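Local coordinates for aspartate-semialdehyde dehydrogenase (Thermus thermophilus, PDB 2YV3), which probably catalyses the NADPH-dependent reductive dephosphorylation of L-aspartyl-4-phosphate to L-aspartate semialdehyde, a step toward lysine, methionine and threonine, at residues 133-136 with 137-140; 166-169 with 170-173; 204-207 with 208-211. All coordinates share one frame; numbering follows the deposited sequence.

All three contacts are local, each a turn or two of a different helix within the dimerisation domain. Contact 1, on helix 125-141, is partly buried and largely aromatic and apolar: one side packs on the sheet that holds strands 237-246 and 302-310, the other carries the W135 indole with R139 lying over it and H138 meeting it obliquely. Contact 2, near the end of helix 159-173, lies about 40 Å away between centres; it mixes an ion pair, its glutamate buried, with a face against the second subunit. Contact 3, the start of helix 205-219, is the most buried, with a capping box, an ion pair beside the probable substrate site and its own link to the second subunit.

Contact 1: residues 133-136 with 137-140; sequences ALWP and LHRA
R139 folds its aliphatic stem across the indole of W135, one turn back on helix 125-141, an i to i+4 pairing. Its CD makes a CH-pi contact over the five-membered ring, 3.7 Å from the centroid. The guanidinium plane lies only 22° from the indole plane, and W135 NE1 sits over one guanidinium face, 3.5 Å from R139 NE. With CG anti to the backbone N (chi1 176°), W135 swings its ring toward the following turn, where the bend of R139 at chi3 brings the charged end over it. H138 meets the six-membered ring obliquely, centroids 5.4 Å apart, and F218 joins both aromatics, edge-to-face on W135. Without the indole, as with an alanine here, the stem of R139 would probably lose the surface it lies on, and a gap is likely to open beside H138 and F218.

The leucines lie on the side facing the sheet. L134 CD1 reaches L137 CD2 at 3.7 Å, and L137 CD1 lies 3.8 Å from P136 CG; F305 of strand 302-310 receives both leucines, while L259 packs on P136 and L137. P136 kinks the helix, because its N has no hydrogen to give to the preceding turn. Its carbonyl still takes part in the helix: A140 N donates to P136 O over 3.2 Å.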
ATOM      1  N   ALA A 133      17.127  -3.284  -5.695  1.00 31.66           N
ATOM      2  CA  ALA A 133      16.557  -3.098  -7.003  1.00 36.15           C
ATOM      3  C   ALA A 133      16.984  -1.740  -7.541  1.00 35.75           C
ATOM      4  O   ALA A 133      17.343  -1.615  -8.718  1.00 42.00           O
ATOM      5  CB  ALA A 133      15.036  -3.193  -6.932  1.00 39.73           C
ATOM      6  N   LEU A 134      16.975  -0.728  -6.680  1.00 26.27           N
ATOM      7  CA  LEU A 134      17.330   0.621  -7.117  1.00 30.44           C
ATOM      8  C   LEU A 134      18.818   0.846  -7.316  1.00 29.86           C
ATOM      9  O   LEU A 134      19.231   1.872  -7.844  1.00 34.26           O
ATOM     10  CB  LEU A 134      16.786   1.679  -6.147  1.00 25.50           C
ATOM     11  CG  LEU A 134      16.652   3.062  -6.799  1.00 26.72           C
ATOM     12  CD1 LEU A 134      15.430   3.041  -7.732  1.00 24.11           C
ATOM     13  CD2 LEU A 134      16.520   4.148  -5.742  1.00 24.74           C
ATOM     14  N   TRP A 135      19.635  -0.104  -6.894  1.00 32.74           N
ATOM     15  CA  TRP A 135      21.060   0.060  -7.089  1.00 28.68           C
ATOM     16  C   TRP A 135      21.414   0.063  -8.580  1.00 31.26           C
ATOM     17  O   TRP A 135      21.993   1.023  -9.095  1.00 25.31           O
ATOM     18  CB  TRP A 135      21.857  -1.048  -6.400  1.00 30.00           C
ATOM     19  CG  TRP A 135      23.272  -0.847  -6.726  1.00 29.65           C
ATOM     20  CD1 TRP A 135      24.142  -1.761  -7.232  1.00 28.72           C
ATOM     21  CD2 TRP A 135      23.956   0.404  -6.723  1.00 19.04           C
ATOM     22  NE1 TRP A 135      25.327  -1.150  -7.559  1.00 24.58           N
ATOM     23  CE2 TRP A 135      25.237   0.182  -7.255  1.00 17.91           C
ATOM     24  CE3 TRP A 135      23.604   1.696  -6.322  1.00 15.53           C
ATOM     25  CZ2 TRP A 135      26.171   1.197  -7.400  1.00 21.24           C
ATOM     26  CZ3 TRP A 135      24.524   2.701  -6.461  1.00 24.56           C
ATOM     27  CH2 TRP A 135      25.799   2.449  -6.998  1.00 24.40           C
ATOM     28  N   PRO A 136      21.069  -1.028  -9.294  1.00 29.63           N
ATOM     29  CA  PRO A 136      21.368  -1.112 -10.727  1.00 23.80           C
ATOM     30  C   PRO A 136      20.692  -0.072 -11.641  1.00 21.73           C
ATOM     31  O   PRO A 136      21.221   0.257 -12.697  1.00 28.54           O
ATOM     32  CB  PRO A 136      20.997  -2.558 -11.071  1.00 14.76           C
ATOM     33  CG  PRO A 136      19.921  -2.879 -10.077  1.00 21.36           C
ATOM     34  CD  PRO A 136      20.437  -2.273  -8.814  1.00 15.42           C
ATOM     35  N   LEU A 137      19.541   0.457 -11.246  1.00 18.50           N
ATOM     36  CA  LEU A 137      18.861   1.457 -12.076  1.00 20.97           C
ATOM     37  C   LEU A 137      19.655   2.746 -11.988  1.00 18.41           C
ATOM     38  O   LEU A 137      19.884   3.439 -12.975  1.00 13.45           O
ATOM     39  CB  LEU A 137      17.432   1.692 -11.577  1.00 23.71           C
ATOM     40  CG  LEU A 137      16.405   0.552 -11.722  1.00 35.90           C
ATOM     41  CD1 LEU A 137      17.071  -0.821 -11.558  1.00 28.29           C
ATOM     42  CD2 LEU A 137      15.295   0.739 -10.676  1.00 22.07           C
ATOM     43  N   HIS A 138      20.070   3.057 -10.773  1.00 21.68           N
ATOM     44  CA  HIS A 138      20.862   4.234 -10.520  1.00 23.01           C
ATOM     45  C   HIS A 138      22.123   4.161 -11.378  1.00 22.19           C
ATOM     46  O   HIS A 138      22.288   4.928 -12.310  1.00 19.10           O
ATOM     47  CB  HIS A 138      21.219   4.282  -9.037  1.00 22.52           C
ATOM     48  CG  HIS A 138      22.229   5.324  -8.688  1.00 16.08           C
ATOM     49  ND1 HIS A 138      22.049   6.659  -8.969  1.00 24.85           N
ATOM     50  CD2 HIS A 138      23.425   5.228  -8.064  1.00 20.41           C
ATOM     51  CE1 HIS A 138      23.094   7.341  -8.532  1.00 30.61           C
ATOM     52  NE2 HIS A 138      23.942   6.496  -7.978  1.00 19.03           N
ATOM     53  N   ARG A 139      22.996   3.212 -11.074  1.00 28.84           N
ATOM     54  CA  ARG A 139      24.237   3.069 -11.823  1.00 35.29           C
ATOM     55  C   ARG A 139      24.077   3.194 -13.348  1.00 34.14           C
ATOM     56  O   ARG A 139      24.873   3.859 -14.015  1.00 37.18           O
ATOM     57  CB  ARG A 139      24.905   1.740 -11.456  1.00 27.00           C
ATOM     58  CG  ARG A 139      24.043   0.507 -11.679  1.00 37.97           C
ATOM     59  CD  ARG A 139      24.441  -0.668 -10.762  1.00 26.44           C
ATOM     60  NE  ARG A 139      25.766  -1.215 -11.036  1.00 31.07           N
ATOM     61  CZ  ARG A 139      26.915  -0.587 -10.788  1.00 34.40           C
ATOM     62  NH1 ARG A 139      26.913   0.628 -10.253  1.00 28.98           N
ATOM     63  NH2 ARG A 139      28.075  -1.178 -11.072  1.00 26.87           N
ATOM     64  N   ALA A 140      23.039   2.573 -13.895  1.00 36.10           N
ATOM     65  CA  ALA A 140      22.792   2.612 -15.341  1.00 37.81           C
ATOM     66  C   ALA A 140      22.099   3.871 -15.849  1.00 30.21           C
ATOM     67  O   ALA A 140      22.523   4.445 -16.845  1.00 31.22           O
ATOM     68  CB  ALA A 140      21.967   1.379 -15.775  1.00 14.89           C
TER

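Contact 2: residues 166-169 with 170-173; sequences LTET and HRFL
E168 and R171 form the ion pair of this turn, an i to i+3 salt bridge near the C-terminal part of helix 159-173. E168 OE1 lies 3.0 Å from R171 NH1, although that nitrogen is placed with some uncertainty, and E168 OE2 is 3.1 Å from the same atom. The two side chains run alongside each other, pointing the same way, with carboxylate and guanidinium planes turned 66° apart, so this is not a coplanar two-pronged pairing. A bend at chi2 (-47°) curls the glutamate along the helix toward its partner. OE2 has a further hold, accepting from the backbone N of K179, which ties the helix to the chain that follows it; R171 NE makes a long, weak ion pair with E176.

Another face of the helix meets the dimer partner. T169 of this chain packs on T169 of the second subunit, and L166 and L173 pack reciprocally on L173 and L166 of that subunit, so the helix meets its own copy across the dimer interface. The H170 ring meets H174 of its own chain and, with planes nearly perpendicular, H174 of the second subunit, and F172 rests on L235 there. In T169 the hydroxyl is used inside the helix, OG1 bonding to the carbonyl of L165. The methyl, CG2, stands anti to the backbone N and lies on the side of L173, whose own CD2 is doubtfully placed.

Backbone bonding is clearest just after H170, whose own N is less surely placed. R171 N donates to T167 O over 3.0 Å, and F172 N donates to E168 O over 2.9 Å with an N-H...O angle of 165°.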
ATOM      1  N   LEU A 166      -1.667 -12.550  14.202  1.00  9.40           N
ATOM      2  CA  LEU A 166      -2.300 -13.843  14.055  1.00 16.13           C
ATOM      3  C   LEU A 166      -3.501 -13.929  14.978  1.00 19.20           C
ATOM      4  O   LEU A 166      -4.637 -14.132  14.541  1.00 11.26           O
ATOM      5  CB  LEU A 166      -1.312 -14.970  14.400  1.00 23.06           C
ATOM      6  CG  LEU A 166      -0.017 -15.115  13.590  1.00 27.49           C
ATOM      7  CD1 LEU A 166       0.855 -16.152  14.258  1.00 14.70           C
ATOM      8  CD2 LEU A 166      -0.318 -15.488  12.129  1.00 15.55           C
ATOM      9  N   THR A 167      -3.221 -13.781  16.266  1.00 16.59           N
ATOM     10  CA  THR A 167      -4.226 -13.837  17.297  1.00 12.41           C
ATOM     11  C   THR A 167      -5.298 -12.781  17.095  1.00 12.65           C
ATOM     12  O   THR A 167      -6.472 -13.074  17.200  1.00 27.55           O
ATOM     13  CB  THR A 167      -3.573 -13.673  18.692  1.00 21.15           C
ATOM     14  OG1 THR A 167      -4.580 -13.443  19.680  1.00 21.52           O
ATOM     15  CG2 THR A 167      -2.613 -12.513  18.695  1.00 23.87           C
ATOM     16  N   GLU A 168      -4.911 -11.556  16.787  1.00 20.88           N
ATOM     17  CA  GLU A 168      -5.900 -10.503  16.592  1.00 19.41           C
ATOM     18  C   GLU A 168      -6.835 -10.722  15.413  1.00 20.09           C
ATOM     19  O   GLU A 168      -8.056 -10.607  15.552  1.00 19.00           O
ATOM     20  CB  GLU A 168      -5.211  -9.144  16.459  1.00 17.60           C
ATOM     21  CG  GLU A 168      -4.551  -8.668  17.755  1.00 33.98           C
ATOM     22  CD  GLU A 168      -5.466  -8.819  18.978  1.00 45.87           C
ATOM     23  OE1 GLU A 168      -5.380  -9.871  19.658  1.00 40.16           O
ATOM     24  OE2 GLU A 168      -6.279  -7.896  19.247  1.00 37.20           O
ATOM     25  N   THR A 169      -6.274 -11.027  14.246  1.00 16.68           N
ATOM     26  CA  THR A 169      -7.100 -11.254  13.072  1.00 14.92           C
ATOM     27  C   THR A 169      -8.030 -12.414  13.411  1.00 19.33           C
ATOM     28  O   THR A 169      -9.114 -12.550  12.847  1.00 15.34           O
ATOM     29  CB  THR A 169      -6.247 -11.614  11.825  1.00 21.85           C
ATOM     30  OG1 THR A 169      -5.188 -10.663  11.665  1.00 16.20           O
ATOM     31  CG2 THR A 169      -7.106 -11.588  10.567  1.00 10.23           C
ATOM     32  N   HIS A 170      -7.600 -13.231  14.367  1.00 17.34           N
ATOM     33  CA  HIS A 170      -8.374 -14.392  14.786  1.00 25.52           C
ATOM     34  C   HIS A 170      -9.609 -14.014  15.591  1.00 22.68           C
ATOM     35  O   HIS A 170     -10.722 -14.491  15.332  1.00 13.07           O
ATOM     36  CB  HIS A 170      -7.503 -15.348  15.606  1.00 32.54           C
ATOM     37  CG  HIS A 170      -7.980 -16.767  15.564  1.00 50.36           C
ATOM     38  ND1 HIS A 170      -7.117 -17.844  15.522  1.00 56.82           N
ATOM     39  CD2 HIS A 170      -9.232 -17.284  15.526  1.00 46.96           C
ATOM     40  CE1 HIS A 170      -7.819 -18.962  15.459  1.00 57.60           C
ATOM     41  NE2 HIS A 170      -9.104 -18.649  15.459  1.00 55.92           N
ATOM     42  N   ARG A 171      -9.412 -13.166  16.586  1.00 21.20           N
ATOM     43  CA  ARG A 171     -10.526 -12.728  17.400  1.00 26.72           C
ATOM     44  C   ARG A 171     -11.456 -11.876  16.531  1.00 25.14           C
ATOM     45  O   ARG A 171     -12.673 -11.936  16.679  1.00 26.50           O
ATOM     46  CB  ARG A 171      -9.994 -11.969  18.613  1.00 32.34           C
ATOM     47  CG  ARG A 171      -9.316 -12.873  19.660  1.00 19.83           C
ATOM     48  CD  ARG A 171      -8.599 -12.009  20.678  1.00 34.34           C
ATOM     49  NE  ARG A 171      -9.427 -10.862  21.049  1.00 47.11           N
ATOM     50  CZ  ARG A 171      -8.954  -9.685  21.448  1.00 54.40           C
ATOM     51  NH1 ARG A 171      -7.644  -9.492  21.532  1.00 56.06           N
ATOM     52  NH2 ARG A 171      -9.790  -8.696  21.758  1.00 57.32           N
ATOM     53  N   PHE A 172     -10.875 -11.116  15.602  1.00 32.01           N
ATOM     54  CA  PHE A 172     -11.657 -10.295  14.668  1.00 32.95           C
ATOM     55  C   PHE A 172     -12.724 -11.208  14.023  1.00 35.54           C
ATOM     56  O   PHE A 172     -13.919 -10.981  14.172  1.00 35.49           O
ATOM     57  CB  PHE A 172     -10.748  -9.706  13.567  1.00 29.08           C
ATOM     58  CG  PHE A 172     -11.470  -8.788  12.612  1.00 25.25           C
ATOM     59  CD1 PHE A 172     -11.790  -7.488  12.980  1.00 22.97           C
ATOM     60  CD2 PHE A 172     -11.924  -9.259  11.382  1.00 28.46           C
ATOM     61  CE1 PHE A 172     -12.566  -6.672  12.145  1.00 23.64           C
ATOM     62  CE2 PHE A 172     -12.702  -8.449  10.537  1.00 24.01           C
ATOM     63  CZ  PHE A 172     -13.026  -7.158  10.921  1.00 12.93           C
ATOM     64  N   LEU A 173     -12.282 -12.250  13.318  1.00 33.24           N
ATOM     65  CA  LEU A 173     -13.201 -13.189  12.680  1.00 30.36           C
ATOM     66  C   LEU A 173     -14.257 -13.764  13.609  1.00 30.93           C
ATOM     67  O   LEU A 173     -15.270 -14.283  13.148  1.00 30.89           O
ATOM     68  CB  LEU A 173     -12.424 -14.345  12.052  1.00 22.20           C
ATOM     69  CG  LEU A 173     -11.854 -14.045  10.670  1.00 29.56           C
ATOM     70  CD1 LEU A 173     -13.017 -13.731   9.728  1.00 36.29           C
ATOM     71  CD2 LEU A 173     -10.898 -12.874  10.726  1.00 24.60           C
TER

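Contact 3: residues 204-207 with 208-211; sequences TREE and MKVV
M208 N points almost straight at T204 O, 2.9 Å away with an N-H...O angle of 179°, closing the first turn of helix 205-219. The next bonds reach back three residues: K209 N donates to E206 O over 3.0 Å, and V210 N gives a weak bond to E207 O.

T204 occupies the N-cap and forms a capping box with E207. E207 N donates to T204 OG1 over 3.2 Å, and in return T204 N donates to E207 OE1 over 2.6 Å, meeting that oxygen on its anti side. E207 sets CG beside its backbone N (chi1 -67°) and then runs out extended, which carries the carboxylate back to the start of the helix. The same OE1 also forms a salt bridge with R292 of the second subunit, so the cap is built into the dimer interface, where M208 packs on L297 of that subunit.

V210 turns to T126 and L130 of helix 125-141 and to I225 of strand 224-228.

On another side of the turn, E206 and K209 pair one turn apart. The pair borders the active site: E206 touches Q152, predicted to bind substrate, and C125, the predicted thioester nucleophile, while K209 lies beside R96, predicted to bind phosphate. This agrees with related enzymes, where a glutamate and a lysine spaced like this line the substrate and phosphate pocket. The glutamate's bend at chi2 (78°) turns its carboxylate to the lysine, and K209 NZ donates to E206 OE1 across 3.2 Å, approaching from above the carboxylate plane rather than within it.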
ATOM      1  N   THR A 204       7.850  10.395   9.001  1.00 25.68           N
ATOM      2  CA  THR A 204       8.153   9.592  10.180  1.00 28.21           C
ATOM      3  C   THR A 204       9.613   9.173  10.072  1.00 25.99           C
ATOM      4  O   THR A 204      10.195   9.224   8.985  1.00 30.64           O
ATOM      5  CB  THR A 204       7.254   8.325  10.254  1.00 29.67           C
ATOM      6  OG1 THR A 204       7.662   7.371   9.261  1.00 16.29           O
ATOM      7  CG2 THR A 204       5.787   8.705  10.035  1.00 18.65           C
ATOM      8  N   ARG A 205      10.207   8.774  11.189  1.00 28.15           N
ATOM      9  CA  ARG A 205      11.606   8.359  11.179  1.00 28.15           C
ATOM     10  C   ARG A 205      11.797   7.273  10.136  1.00 23.15           C
ATOM     11  O   ARG A 205      12.818   7.229   9.476  1.00 32.78           O
ATOM     12  CB  ARG A 205      12.038   7.851  12.566  1.00 40.43           C
ATOM     13  CG  ARG A 205      13.356   7.070  12.582  1.00 43.52           C
ATOM     14  CD  ARG A 205      14.399   7.657  13.547  1.00 51.28           C
ATOM     15  NE  ARG A 205      15.577   6.788  13.652  1.00 53.43           N
ATOM     16  CZ  ARG A 205      16.698   7.093  14.306  1.00 48.01           C
ATOM     17  NH1 ARG A 205      16.818   8.257  14.931  1.00 51.21           N
ATOM     18  NH2 ARG A 205      17.710   6.236  14.322  1.00 42.61           N
ATOM     19  N   GLU A 206      10.808   6.403   9.982  1.00 27.29           N
ATOM     20  CA  GLU A 206      10.899   5.333   8.993  1.00 30.91           C
ATOM     21  C   GLU A 206      11.018   5.943   7.596  1.00 27.49           C
ATOM     22  O   GLU A 206      11.978   5.693   6.881  1.00 33.97           O
ATOM     23  CB  GLU A 206       9.659   4.444   9.060  1.00 35.15           C
ATOM     24  CG  GLU A 206       9.790   3.150   8.306  1.00 20.96           C
ATOM     25  CD  GLU A 206      10.609   2.102   9.041  1.00 41.65           C
ATOM     26  OE1 GLU A 206      11.256   2.406  10.083  1.00 40.26           O
ATOM     27  OE2 GLU A 206      10.608   0.950   8.557  1.00 42.38           O
ATOM     28  N   GLU A 207      10.033   6.746   7.215  1.00 29.89           N
ATOM     29  CA  GLU A 207      10.038   7.409   5.920  1.00 27.20           C
ATOM     30  C   GLU A 207      11.381   8.086   5.675  1.00 28.49           C
ATOM     31  O   GLU A 207      12.020   7.853   4.645  1.00 18.58           O
ATOM     32  CB  GLU A 207       8.919   8.460   5.859  1.00 22.45           C
ATOM     33  CG  GLU A 207       7.541   7.853   5.887  1.00 27.18           C
ATOM     34  CD  GLU A 207       6.426   8.865   6.041  1.00 25.48           C
ATOM     35  OE1 GLU A 207       6.356   9.532   7.091  1.00 41.51           O
ATOM     36  OE2 GLU A 207       5.612   8.994   5.109  1.00 34.45           O
ATOM     37  N   MET A 208      11.801   8.909   6.640  1.00 26.68           N
ATOM     38  CA  MET A 208      13.048   9.666   6.558  1.00 23.77           C
ATOM     39  C   MET A 208      14.321   8.871   6.309  1.00 29.94           C
ATOM     40  O   MET A 208      15.310   9.400   5.789  1.00 32.07           O
ATOM     41  CB  MET A 208      13.210  10.529   7.804  1.00 25.28           C
ATOM     42  CG  MET A 208      12.411  11.812   7.705  1.00 19.61           C
ATOM     43  SD  MET A 208      12.494  12.398   5.992  1.00 27.87           S
ATOM     44  CE  MET A 208      14.169  12.987   5.880  1.00 20.49           C
ATOM     45  N   LYS A 209      14.275   7.592   6.663  1.00 27.19           N
ATOM     46  CA  LYS A 209      15.397   6.691   6.485  1.00 16.48           C
ATOM     47  C   LYS A 209      15.557   6.348   5.011  1.00 21.22           C
ATOM     48  O   LYS A 209      16.682   6.297   4.509  1.00 22.27           O
ATOM     49  CB  LYS A 209      15.164   5.440   7.329  1.00 17.31           C
ATOM     50  CG  LYS A 209      15.193   5.768   8.811  1.00 15.19           C
ATOM     51  CD  LYS A 209      14.424   4.775   9.675  1.00 41.70           C
ATOM     52  CE  LYS A 209      15.120   3.423   9.793  1.00 47.42           C
ATOM     53  NZ  LYS A 209      14.420   2.530  10.763  1.00 39.39           N
ATOM     54  N   VAL A 210      14.438   6.139   4.309  1.00 24.04           N
ATOM     55  CA  VAL A 210      14.490   5.811   2.887  1.00 16.95           C
ATOM     56  C   VAL A 210      15.381   6.820   2.189  1.00 21.18           C
ATOM     57  O   VAL A 210      15.936   6.533   1.139  1.00 28.67           O
ATOM     58  CB  VAL A 210      13.076   5.844   2.219  1.00 30.03           C
ATOM     59  CG1 VAL A 210      13.183   5.564   0.715  1.00  1.26           C
ATOM     60  CG2 VAL A 210      12.151   4.826   2.889  1.00 16.06           C
ATOM     61  N   VAL A 211      15.526   7.998   2.792  1.00 30.44           N
ATOM     62  CA  VAL A 211      16.354   9.075   2.244  1.00 21.30           C
ATOM     63  C   VAL A 211      17.783   9.134   2.803  1.00 23.22           C
ATOM     64  O   VAL A 211      18.744   8.928   2.064  1.00 30.27           O
ATOM     65  CB  VAL A 211      15.707  10.445   2.490  1.00 25.54           C
ATOM     66  CG1 VAL A 211      16.340  11.482   1.571  1.00 10.49           C
ATOM     67  CG2 VAL A 211      14.206  10.360   2.284  1.00 14.13           C
TER